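Local coordinates for Cgl0159-like domain-containing protein (Corynebacterium glutamicum, PDB 3FOK) that is of unknown function but folds as a TIM (beta/alpha) barrel that assembles with further copies of itself, at residues E9-E12 against A13-R16; A19-P22 against T23-A26; I46-A49 against D50-A53; V202-S205 against V206-A210; E227-E230 against R231-S235. All coordinates share one frame; numbering follows the deposited sequence.

Interaction 1. Residues E9-E12 against A13-R16; sequences ESFE and ALRR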
loop_
_atom_site.group_PDB
_atom_site.type_symbol
_atom_site.label_atom_id
_atom_site.label_comp_id
_atom_site.label_asym_id
_atom_site.label_seq_id
_atom_site.Cartn_x
_atom_site.Cartn_y
_atom_site.Cartn_z
ATOM N N GLU A 9 15.880 24.454 37.356
ATOM C CA GLU A 9 17.202 23.879 37.145
ATOM C C GLU A 9 17.081 22.510 36.485
ATOM O O GLU A 9 17.924 22.127 35.673
ATOM C CB GLU A 9 17.959 23.762 38.470
ATOM C CG GLU A 9 18.512 25.089 38.964
ATOM C CD GLU A 9 17.841 25.581 40.231
ATOM O OE1 GLU A 9 16.594 25.571 40.288
ATOM O OE2 GLU A 9 18.566 25.985 41.165
ATOM N N SER A 10 16.029 21.776 36.830
ATOM C CA SER A 10 15.813 20.463 36.238
ATOM C C SER A 10 15.389 20.615 34.782
ATOM O O SER A 10 15.740 19.790 33.940
ATOM C CB SER A 10 14.757 19.689 37.022
ATOM O OG SER A 10 15.308 19.184 38.222
ATOM N N PHE A 11 14.645 21.679 34.483
ATOM C CA PHE A 11 14.216 21.928 33.115
ATOM C C PHE A 11 15.402 22.319 32.249
ATOM O O PHE A 11 15.455 21.978 31.068
ATOM C CB PHE A 11 13.147 23.020 33.063
ATOM C CG PHE A 11 11.760 22.513 33.330
ATOM C CD1 PHE A 11 11.323 21.327 32.752
ATOM C CD2 PHE A 11 10.883 23.222 34.143
ATOM C CE1 PHE A 11 10.038 20.850 32.976
ATOM C CE2 PHE A 11 9.587 22.753 34.375
ATOM C CZ PHE A 11 9.166 21.561 33.787
ATOM N N GLU A 12 16.356 23.035 32.831
ATOM C CA GLU A 12 17.531 23.428 32.073
ATOM C C GLU A 12 18.294 22.160 31.702
ATOM O O GLU A 12 18.823 22.043 30.601
ATOM C CB GLU A 12 18.436 24.356 32.892
ATOM C CG GLU A 12 19.654 24.821 32.119
ATOM C CD GLU A 12 19.276 25.586 30.861
ATOM O OE1 GLU A 12 20.100 25.646 29.921
ATOM O OE2 GLU A 12 18.156 26.143 30.817
ATOM N N ALA A 13 18.336 21.210 32.629
ATOM C CA ALA A 13 19.025 19.946 32.404
ATOM C C ALA A 13 18.305 19.114 31.342
ATOM O O ALA A 13 18.951 18.497 30.496
ATOM C CB ALA A 13 19.118 19.165 33.711
ATOM N N LEU A 14 16.972 19.097 31.392
ATOM C CA LEU A 14 16.164 18.348 30.426
ATOM C C LEU A 14 16.390 18.877 29.018
ATOM O O LEU A 14 16.726 18.120 28.113
ATOM C CB LEU A 14 14.674 18.447 30.784
ATOM C CG LEU A 14 13.604 18.013 29.768
ATOM C CD1 LEU A 14 13.764 16.549 29.388
ATOM C CD2 LEU A 14 12.227 18.245 30.373
ATOM N N ARG A 15 16.193 20.179 28.834
ATOM C CA ARG A 15 16.400 20.801 27.529
ATOM C C ARG A 15 17.826 20.537 27.093
ATOM O O ARG A 15 18.090 20.115 25.966
ATOM C CB ARG A 15 16.207 22.318 27.598
ATOM C CG ARG A 15 14.781 22.810 27.683
ATOM C CD ARG A 15 14.747 24.311 27.409
ATOM N NE ARG A 15 15.473 25.080 28.415
ATOM C CZ ARG A 15 14.917 25.588 29.509
ATOM N NH1 ARG A 15 13.625 25.412 29.743
ATOM N NH2 ARG A 15 15.654 26.274 30.372
ATOM N N ARG A 16 18.744 20.806 28.010
ATOM C CA ARG A 16 20.161 20.634 27.762
ATOM C C ARG A 16 20.508 19.180 27.478
ATOM O O ARG A 16 21.482 18.892 26.793
ATOM C CB ARG A 16 20.947 21.147 28.965
ATOM C CG ARG A 16 22.427 21.272 28.736
ATOM C CD ARG A 16 23.083 22.056 29.860
ATOM N NE ARG A 16 22.652 23.453 29.889
ATOM C CZ ARG A 16 23.337 24.422 30.489
ATOM N NH1 ARG A 16 24.480 24.142 31.108
ATOM N NH2 ARG A 16 22.890 25.672 30.466
HETATM O O HOH W 1 18.404 26.263 27.801
#
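Glu9 to Ala13, Ser10 to Leu14 and Phe11 to Arg15 are joined by successive i to i+4 backbone bonds, of which Arg15 N to Phe11 O, at 3.0 Å, is nearly straight (174°). Glu12 then carries the polar face of this turn. Its carboxylate is divided between two arginines, one oxygen for each. OE2 takes Arg15 NH2 at 2.5 Å, a short salt bridge in which the nitrogen lies nearly in line with the C-O bond of the acid. OE1 takes Arg16 NH2 at 2.8 Å on its anti side, somewhat out of the carboxylate plane, and Arg16 NE adds a weak bond to the same oxygen. Because CG of Glu12 stands anti to the backbone N (chi1 -178°) and the chain bends at chi2, the acid reaches forward along the helix to both partners. The carboxylate and Arg16 guanidinium planes are perpendicular (90°), with OE1 at the guanidinium edge. This i to i+3 and i to i+4 salt-bridge network belongs to helix 8-20, which meets the second subunit through Leu14, Arg15 and Arg16. A water links Glu12 and Arg15 a second time, donating to Glu12 OE1 at 2.8 Å and accepting from Arg15 NE at 3.2 Å. The Arg15 guanidinium lies with one face over Phe11 O, and its NH1 is hydrogen-bonded to the hydroxyl of Tyr70. On the apolar face Phe11 and Leu14 run side by side; Leu14 CD2 meets the ring edge at Phe11 CD1, 4.0 Å away, while Tyr70 packs edge-to-face with the Phe11 ring.

Interaction 2. Residues A19-P22 against T23-A26; sequences AAEP and TMVA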
loop_
_atom_site.group_PDB
_atom_site.type_symbol
_atom_site.label_atom_id
_atom_site.label_comp_id
_atom_site.label_asym_id
_atom_site.label_seq_id
_atom_site.Cartn_x
_atom_site.Cartn_y
_atom_site.Cartn_z
ATOM N N ALA A 19 19.365 18.152 23.817
ATOM C CA ALA A 19 20.263 18.788 22.869
ATOM C C ALA A 19 21.604 18.086 22.692
ATOM O O ALA A 19 21.942 17.659 21.590
ATOM C CB ALA A 19 20.493 20.239 23.278
ATOM N N ALA A 20 22.359 17.957 23.781
ATOM C CA ALA A 20 23.692 17.362 23.722
ATOM C C ALA A 20 23.886 15.902 24.147
ATOM O O ALA A 20 24.833 15.258 23.692
ATOM C CB ALA A 20 24.662 18.243 24.492
ATOM N N GLU A 21 23.030 15.379 25.024
ATOM C CA GLU A 21 23.151 13.982 25.456
ATOM C C GLU A 21 21.837 13.247 25.201
ATOM O O GLU A 21 21.225 12.718 26.124
ATOM C CB GLU A 21 23.500 13.893 26.949
ATOM C CG GLU A 21 24.916 14.325 27.320
ATOM C CD GLU A 21 25.242 14.062 28.791
ATOM O OE1 GLU A 21 24.536 14.608 29.672
ATOM O OE2 GLU A 21 26.203 13.307 29.067
ATOM N N PRO A 22 21.395 13.195 23.935
ATOM C CA PRO A 22 20.139 12.516 23.596
ATOM C C PRO A 22 20.082 11.045 23.992
ATOM O O PRO A 22 19.010 10.516 24.280
ATOM C CB PRO A 22 20.038 12.720 22.085
ATOM C CG PRO A 22 21.469 12.714 21.660
ATOM C CD PRO A 22 22.113 13.593 22.710
ATOM N N THR A 23 21.232 10.383 24.003
ATOM C CA THR A 23 21.287 8.973 24.365
ATOM C C THR A 23 20.846 8.735 25.801
ATOM O O THR A 23 20.392 7.644 26.145
ATOM C CB THR A 23 22.706 8.409 24.196
ATOM O OG1 THR A 23 23.640 9.253 24.879
ATOM C CG2 THR A 23 23.074 8.324 22.727
HETATM N N MSE A 24 20.972 9.760 26.636
HETATM C CA MSE A 24 20.587 9.635 28.032
HETATM C C MSE A 24 19.086 9.490 28.235
HETATM O O MSE A 24 18.650 8.942 29.249
HETATM C CB MSE A 24 21.119 10.821 28.841
HETATM C CG MSE A 24 22.639 10.840 28.959
HETATM SE SE MSE A 24 23.390 9.093 29.371
HETATM C CE MSE A 24 24.343 8.770 27.712
ATOM N N VAL A 25 18.290 9.972 27.285
ATOM C CA VAL A 25 16.846 9.835 27.420
ATOM C C VAL A 25 16.512 8.347 27.494
ATOM O O VAL A 25 15.871 7.891 28.435
ATOM C CB VAL A 25 16.096 10.465 26.226
ATOM C CG1 VAL A 25 14.595 10.289 26.404
ATOM C CG2 VAL A 25 16.446 11.937 26.115
ATOM N N ALA A 26 16.971 7.592 26.503
ATOM C CA ALA A 26 16.721 6.157 26.459
ATOM C C ALA A 26 17.381 5.435 27.630
ATOM O O ALA A 26 16.806 4.505 28.197
ATOM C CB ALA A 26 17.226 5.579 25.142
HETATM O O HOH W 2 17.880 8.217 23.564
#
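Two backbone carbonyls, Glu21 O and Pro22 O, receive amides from the start of the next helical stretch. Met24 N donates to Glu21 O at 3.0 Å, and Val25 N to Pro22 O at 3.1 Å. Both are i to i+3 bonds, and both donors stand well above the plane of the carbonyl they use, by 50° at Glu21 and 58° at Pro22. Pro22 O has a second partner: a water donates to it at 2.7 Å and accepts from Ala26 N at 3.1 Å, thereby carrying the i to i+4 link that the direct bonds do not make. The segment is the turn between helix 8-20 and helix 23-30; Glu21 is the first residue to leave helical geometry, and Pro22, whose ring nitrogen has no hydrogen to donate, leads into the new helix. Beside the bonds, the aliphatic part of Glu21 lies against Met24, modelled as selenomethionine, with Glu21 CB 3.8 Å from Met24 CG. The Met24 CG is anti to its own carbonyl carbon (chi1 -67°), which keeps it beside Glu21. Val25 CG2 rests on Pro22 O at 3.5 Å. Pro22 and Val25 pack on Ser217 of the second subunit, and Thr23 on its Tyr218.

Interaction 3. Residues I46-A49 against D50-A53; sequences IVAA and DHPA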
loop_
_atom_site.group_PDB
_atom_site.type_symbol
_atom_site.label_atom_id
_atom_site.label_comp_id
_atom_site.label_asym_id
_atom_site.label_seq_id
_atom_site.Cartn_x
_atom_site.Cartn_y
_atom_site.Cartn_z
ATOM N N ILE A 46 -4.508 5.864 36.324
ATOM C CA ILE A 46 -3.562 6.473 35.402
ATOM C C ILE A 46 -3.987 7.863 34.937
ATOM O O ILE A 46 -5.152 8.086 34.598
ATOM C CB ILE A 46 -3.373 5.549 34.182
ATOM C CG1 ILE A 46 -2.643 4.282 34.629
ATOM C CG2 ILE A 46 -2.616 6.270 33.071
ATOM C CD1 ILE A 46 -2.559 3.212 33.574
ATOM N N VAL A 47 -3.038 8.796 34.928
ATOM C CA VAL A 47 -3.325 10.155 34.493
ATOM C C VAL A 47 -2.923 10.303 33.025
ATOM O O VAL A 47 -1.802 9.977 32.641
ATOM C CB VAL A 47 -2.566 11.190 35.344
ATOM C CG1 VAL A 47 -3.186 12.559 35.143
ATOM C CG2 VAL A 47 -2.610 10.795 36.814
ATOM N N ALA A 48 -3.849 10.802 32.214
ATOM C CA ALA A 48 -3.631 10.959 30.779
ATOM C C ALA A 48 -3.253 12.359 30.307
ATOM O O ALA A 48 -3.788 13.362 30.786
ATOM C CB ALA A 48 -4.873 10.493 30.034
ATOM N N ALA A 49 -2.345 12.413 29.336
ATOM C CA ALA A 49 -1.887 13.676 28.773
ATOM C C ALA A 49 -1.421 13.515 27.328
ATOM O O ALA A 49 -0.409 14.087 26.929
ATOM C CB ALA A 49 -0.760 14.250 29.626
ATOM N N ASP A 50 -2.161 12.749 26.536
ATOM C CA ASP A 50 -1.788 12.542 25.138
ATOM C C ASP A 50 -2.631 13.387 24.181
ATOM O O ASP A 50 -2.603 13.171 22.965
ATOM C CB ASP A 50 -1.910 11.058 24.749
ATOM C CG ASP A 50 -3.330 10.537 24.848
ATOM O OD1 ASP A 50 -3.638 9.534 24.173
ATOM O OD2 ASP A 50 -4.135 11.116 25.606
ATOM N N HIS A 51 -3.361 14.355 24.728
ATOM C CA HIS A 51 -4.224 15.215 23.923
ATOM C C HIS A 51 -3.506 16.198 22.988
ATOM O O HIS A 51 -3.889 16.347 21.826
ATOM C CB HIS A 51 -5.167 16.013 24.828
ATOM C CG HIS A 51 -5.752 15.216 25.947
ATOM N ND1 HIS A 51 -5.001 14.763 27.010
ATOM C CD2 HIS A 51 -7.023 14.801 26.181
ATOM C CE1 HIS A 51 -5.781 14.105 27.850
ATOM N NE2 HIS A 51 -7.012 14.116 27.369
ATOM N N PRO A 52 -2.468 16.892 23.484
ATOM C CA PRO A 52 -1.746 17.853 22.643
ATOM C C PRO A 52 -1.356 17.320 21.266
ATOM O O PRO A 52 -1.616 17.961 20.246
ATOM C CB PRO A 52 -0.528 18.201 23.490
ATOM C CG PRO A 52 -1.053 18.089 24.883
ATOM C CD PRO A 52 -1.852 16.806 24.820
ATOM N N ALA A 53 -0.733 16.145 21.251
ATOM C CA ALA A 53 -0.284 15.511 20.016
ATOM C C ALA A 53 -1.402 15.322 18.994
ATOM O O ALA A 53 -1.143 15.128 17.810
ATOM C CB ALA A 53 0.357 14.168 20.335
#
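The C-terminal end of strand 44-48 and the loop leaving it, part of the parallel strand ring of a TIM-barrel-type fold, bring His51 back against Ala48 and Ala49. The imidazole lies edge-on to the strand end, with Ala48 O and Ala49 CA close to its plane. His51 CE1 comes to 3.6 Å from Ala48 O and ND1 to 3.7 Å from Ala49 CA. With CG of His51 beside the backbone N (chi1 -42°), the ring folds back over the preceding residues instead of leading onward along the chain. No hydrogen bond joins the two segments; side chains meet across the turn by van der Waals contact. Asp50, the first residue of the loop, places OD2 4.0 Å above one face of the His51 ring and displaced toward the rim. Its other oxygen, OD1, is hydrogen-bonded to Ser112 OG and forms a long, weak ion pair with Lys146. The carboxylate is thus tied to strands 108-112 and, weakly, 144-151, and the backbone O to Arg115 NE. Ala49 packs on Leu72 of helix 69-81, and Pro52 on Ala207 of the second subunit. Where the 3-10 turn begins, Pro52 CD sits 3.7 Å from Ala49 O.

Interaction 4. Residues V202-S205 against V206-A210; sequences VIQS and VAIAA
Hydrogen bonds between Val202-Ser205 and Val206-Ala210 are mainly the i to i+4 bonds of an alpha helix. Val206 N donates to Val202 O at 3.1 Å and Ala209 N to Ser205 O at 2.9 Å, the latter close to straight at 170°. Ala207 N to Ile203 O and Ile208 N to Gln204 O complete the series, and Val206 N has an additional weak bond to Ile203 O. One side chain joins in: Ser205 OG donates to Val202 O at 2.6 Å. The hydroxyl, placed between its own N and carbonyl carbon (chi1 70°), turns back one helical turn, and it reaches Val202 O from the same face as Val206 N. That oxygen is thus gripped by two donors, and the buried hydroxyl is satisfied within the helix. Helix 199-210 packs on the barrel strands, Ser205 and Ala209 on Pro183 and Val206 on Met221 and Leu223, while Gln204 and Ile208 rest on Gly55 of the third subunit. The apolar pair is Val202 CG1 and Val206 CG2, a loose touch between methyls at 4.5 Å. Carbon-to-carbonyl packing adds van der Waals contact: Val206 CG2 lies 3.2 Å from Val202 O, and Ile208 CG1 is 3.3 Å from Gln204 O.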
loop_
_atom_site.group_PDB
_atom_site.type_symbol
_atom_site.label_atom_id
_atom_site.label_comp_id
_atom_site.label_asym_id
_atom_site.label_seq_id
_atom_site.Cartn_x
_atom_site.Cartn_y
_atom_site.Cartn_z
ATOM N N VAL A 202 -22.458 3.262 23.113
ATOM C CA VAL A 202 -21.265 2.812 23.811
ATOM C C VAL A 202 -21.184 1.293 23.748
ATOM O O VAL A 202 -20.117 0.727 23.502
ATOM C CB VAL A 202 -21.277 3.256 25.288
ATOM C CG1 VAL A 202 -20.065 2.683 26.015
ATOM C CG2 VAL A 202 -21.275 4.771 25.372
ATOM N N ILE A 203 -22.320 0.637 23.968
ATOM C CA ILE A 203 -22.370 -0.815 23.934
ATOM C C ILE A 203 -21.987 -1.340 22.553
ATOM O O ILE A 203 -21.201 -2.286 22.435
ATOM C CB ILE A 203 -23.776 -1.318 24.321
ATOM C CG1 ILE A 203 -23.989 -1.114 25.825
ATOM C CG2 ILE A 203 -23.947 -2.790 23.940
ATOM C CD1 ILE A 203 -25.373 -1.468 26.317
ATOM N N GLN A 204 -22.522 -0.715 21.509
ATOM C CA GLN A 204 -22.218 -1.141 20.149
ATOM C C GLN A 204 -20.733 -0.960 19.830
ATOM O O GLN A 204 -20.138 -1.777 19.128
ATOM C CB GLN A 204 -23.053 -0.352 19.140
ATOM C CG GLN A 204 -22.990 -0.921 17.732
ATOM C CD GLN A 204 -23.727 -0.069 16.717
ATOM O OE1 GLN A 204 -23.863 -0.455 15.553
ATOM N NE2 GLN A 204 -24.205 1.095 17.148
ATOM N N SER A 205 -20.137 0.112 20.343
ATOM C CA SER A 205 -18.727 0.380 20.089
ATOM C C SER A 205 -17.843 -0.658 20.765
ATOM O O SER A 205 -16.797 -1.033 20.236
ATOM C CB SER A 205 -18.342 1.790 20.568
ATOM O OG SER A 205 -18.350 1.892 21.976
ATOM N N VAL A 206 -18.263 -1.122 21.936
ATOM C CA VAL A 206 -17.492 -2.121 22.663
ATOM C C VAL A 206 -17.518 -3.457 21.932
ATOM O O VAL A 206 -16.487 -4.124 21.808
ATOM C CB VAL A 206 -18.040 -2.314 24.086
ATOM C CG1 VAL A 206 -17.307 -3.438 24.775
ATOM C CG2 VAL A 206 -17.877 -1.029 24.882
ATOM N N ALA A 207 -18.693 -3.846 21.446
ATOM C CA ALA A 207 -18.834 -5.110 20.725
ATOM C C ALA A 207 -17.940 -5.123 19.487
ATOM O O ALA A 207 -17.402 -6.162 19.107
ATOM C CB ALA A 207 -20.283 -5.329 20.324
ATOM N N ILE A 208 -17.774 -3.959 18.868
ATOM C CA ILE A 208 -16.943 -3.837 17.682
ATOM C C ILE A 208 -15.462 -3.851 18.040
ATOM O O ILE A 208 -14.691 -4.631 17.483
ATOM C CB ILE A 208 -17.274 -2.539 16.902
ATOM C CG1 ILE A 208 -18.687 -2.636 16.313
ATOM C CG2 ILE A 208 -16.245 -2.315 15.796
ATOM C CD1 ILE A 208 -19.190 -1.355 15.702
ATOM N N ALA A 209 -15.068 -2.997 18.978
ATOM C CA ALA A 209 -13.669 -2.917 19.389
ATOM C C ALA A 209 -13.145 -4.254 19.914
ATOM O O ALA A 209 -12.043 -4.676 19.571
ATOM C CB ALA A 209 -13.497 -1.835 20.453
ATOM N N ALA A 210 -13.939 -4.917 20.745
ATOM C CA ALA A 210 -13.548 -6.197 21.321
ATOM C C ALA A 210 -13.177 -7.216 20.251
ATOM O O ALA A 210 -12.328 -8.080 20.478
ATOM C CB ALA A 210 -14.682 -6.744 22.187
#

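Interaction 5. Residues E227-E230 against R231-S235; sequences EEME and RVMES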
loop_
_atom_site.group_PDB
_atom_site.type_symbol
_atom_site.label_atom_id
_atom_site.label_comp_id
_atom_site.label_asym_id
_atom_site.label_seq_id
_atom_site.Cartn_x
_atom_site.Cartn_y
_atom_site.Cartn_z
ATOM N N GLU A 227 -24.886 6.944 30.936
ATOM C CA GLU A 227 -26.172 6.575 31.507
ATOM C C GLU A 227 -26.308 5.050 31.491
ATOM O O GLU A 227 -25.862 4.405 30.545
ATOM C CB GLU A 227 -27.299 7.194 30.675
ATOM C CG GLU A 227 -28.539 7.513 31.476
ATOM C CD GLU A 227 -28.364 8.772 32.301
ATOM O OE1 GLU A 227 -28.351 9.871 31.706
ATOM O OE2 GLU A 227 -28.232 8.663 33.539
ATOM N N GLU A 228 -26.907 4.480 32.541
ATOM C CA GLU A 228 -27.124 3.022 32.635
ATOM C C GLU A 228 -25.848 2.130 32.460
ATOM O O GLU A 228 -25.898 1.169 31.688
ATOM C CB GLU A 228 -28.161 2.623 31.569
ATOM C CG GLU A 228 -29.614 2.725 31.998
ATOM C CD GLU A 228 -30.568 2.208 30.937
ATOM O OE1 GLU A 228 -30.789 2.922 29.934
ATOM O OE2 GLU A 228 -31.084 1.079 31.099
HETATM N N MSE A 229 -24.785 2.427 33.232
HETATM C CA MSE A 229 -23.433 1.818 33.200
HETATM C C MSE A 229 -23.189 0.393 33.626
HETATM O O MSE A 229 -22.030 -0.094 33.615
HETATM C CB MSE A 229 -22.493 2.618 34.078
HETATM C CG MSE A 229 -21.756 3.752 33.363
HETATM SE SE MSE A 229 -20.600 3.144 31.967
HETATM C CE MSE A 229 -18.954 3.016 32.963
ATOM N N GLU A 230 -24.240 -0.301 34.018
ATOM C CA GLU A 230 -24.066 -1.635 34.572
ATOM C C GLU A 230 -24.575 -2.552 33.498
ATOM O O GLU A 230 -24.314 -3.755 33.459
ATOM C CB GLU A 230 -24.868 -1.597 35.825
ATOM C CG GLU A 230 -25.119 -2.799 36.701
ATOM C CD GLU A 230 -26.096 -2.337 37.743
ATOM O OE1 GLU A 230 -25.893 -1.231 38.316
ATOM O OE2 GLU A 230 -27.098 -3.033 37.949
ATOM N N ARG A 231 -25.152 -1.857 32.536
ATOM C CA ARG A 231 -25.718 -2.429 31.362
ATOM C C ARG A 231 -24.652 -2.318 30.275
ATOM O O ARG A 231 -24.580 -3.160 29.386
ATOM C CB ARG A 231 -26.946 -1.633 31.013
ATOM C CG ARG A 231 -27.715 -2.197 29.870
ATOM C CD ARG A 231 -28.966 -1.388 29.631
ATOM N NE ARG A 231 -29.361 -1.446 28.232
ATOM C CZ ARG A 231 -29.720 -0.386 27.521
ATOM N NH1 ARG A 231 -29.739 0.814 28.079
ATOM N NH2 ARG A 231 -30.042 -0.524 26.246
ATOM N N VAL A 232 -23.831 -1.272 30.350
ATOM C CA VAL A 232 -22.758 -1.089 29.393
ATOM C C VAL A 232 -21.716 -2.135 29.751
ATOM O O VAL A 232 -21.101 -2.735 28.875
ATOM C CB VAL A 232 -22.118 0.310 29.516
ATOM C CG1 VAL A 232 -20.867 0.379 28.653
ATOM C CG2 VAL A 232 -23.108 1.384 29.098
HETATM N N MSE A 233 -21.533 -2.360 31.048
HETATM C CA MSE A 233 -20.557 -3.334 31.515
HETATM C C MSE A 233 -20.940 -4.775 31.217
HETATM O O MSE A 233 -20.117 -5.677 31.352
HETATM C CB MSE A 233 -20.301 -3.165 33.013
HETATM C CG MSE A 233 -19.505 -1.916 33.370
HETATM SE SE MSE A 233 -17.934 -1.661 32.251
HETATM C CE MSE A 233 -18.515 -0.056 31.344
ATOM N N GLU A 234 -22.188 -4.996 30.816
ATOM C CA GLU A 234 -22.628 -6.340 30.476
ATOM C C GLU A 234 -22.242 -6.584 29.020
ATOM O O GLU A 234 -22.588 -7.608 28.433
ATOM C CB GLU A 234 -24.144 -6.477 30.662
ATOM C CG GLU A 234 -24.612 -6.216 32.090
ATOM C CD GLU A 234 -26.118 -6.356 32.269
ATOM O OE1 GLU A 234 -26.875 -5.775 31.460
ATOM O OE2 GLU A 234 -26.541 -7.039 33.227
ATOM N N SER A 235 -21.512 -5.625 28.450
ATOM C CA SER A 235 -21.053 -5.694 27.062
ATOM C C SER A 235 -19.784 -6.517 26.887
ATOM O O SER A 235 -19.592 -7.145 25.851
ATOM C CB SER A 235 -20.804 -4.290 26.506
ATOM O OG SER A 235 -22.019 -3.601 26.295
#
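Arg231 reaches back to Glu228, and its side chain can be traced outward from CB, which lies 3.1 Å from Glu228 O. With CG anti to the backbone N (chi1 -175°) and the chain extended as far as NE, Arg231 CD comes alongside the glutamate carboxylate, 3.6 Å from Glu228 OE2. NE and CZ pass the same oxygen at longer range. At the tip Arg231 NH1 forms a salt bridge with Glu228 OE1 at 3.0 Å, the oxygen lying at the guanidinium edge and the two planes 37° apart. NH2 turns to other acids, Asp200 of the same chain and Glu63 of the third subunit; three carboxylates surround the guanidinium, which probably balances its charge and limits its movement. The backbone follows the same pairing: Arg231 N donates to Glu228 O at 3.2 Å from above the carbonyl plane, and Val232 N adds a weak bond to that oxygen. On the apolar side Met229 meets Val232 and Met233, both methionines modelled as selenomethionine. Met229 SE is 4.0 Å from Val232 CB, and the two terminal methyls, Met229 CE and Met233 CE, approach to 3.5 Å. The short, weakly bonded helix 229-232 lies in the crossover of a beta-alpha-beta unit between strands 219-224 and 240-243: Val232 and Met233 pack on Leu223, Met229 on Ala261 of helix 252-261, and Val232 on Val202 of helix 199-210.

In the fold
Interaction 3 is the most central, about 6 Å between its centre and that of the chain, and relies on van der Waals contact at a strand end. The other four lie farther out, on helices or at the turn between two. Interactions 1 and 2 share helix 8-20 and, like interaction 3, touch the second subunit: one is a salt-bridge network, the other a turn bonded through backbone and water. Across the chain's centre from these two, interactions 4 and 5 touch directly, Val202 CG1 against Val232 CG1 at 3.6 Å; both meet the third subunit. Interaction 4 is buried and held by backbone hydrogen bonds and one serine hydroxyl, whereas interaction 5 combines a charged outer side with a buried selenomethionine side.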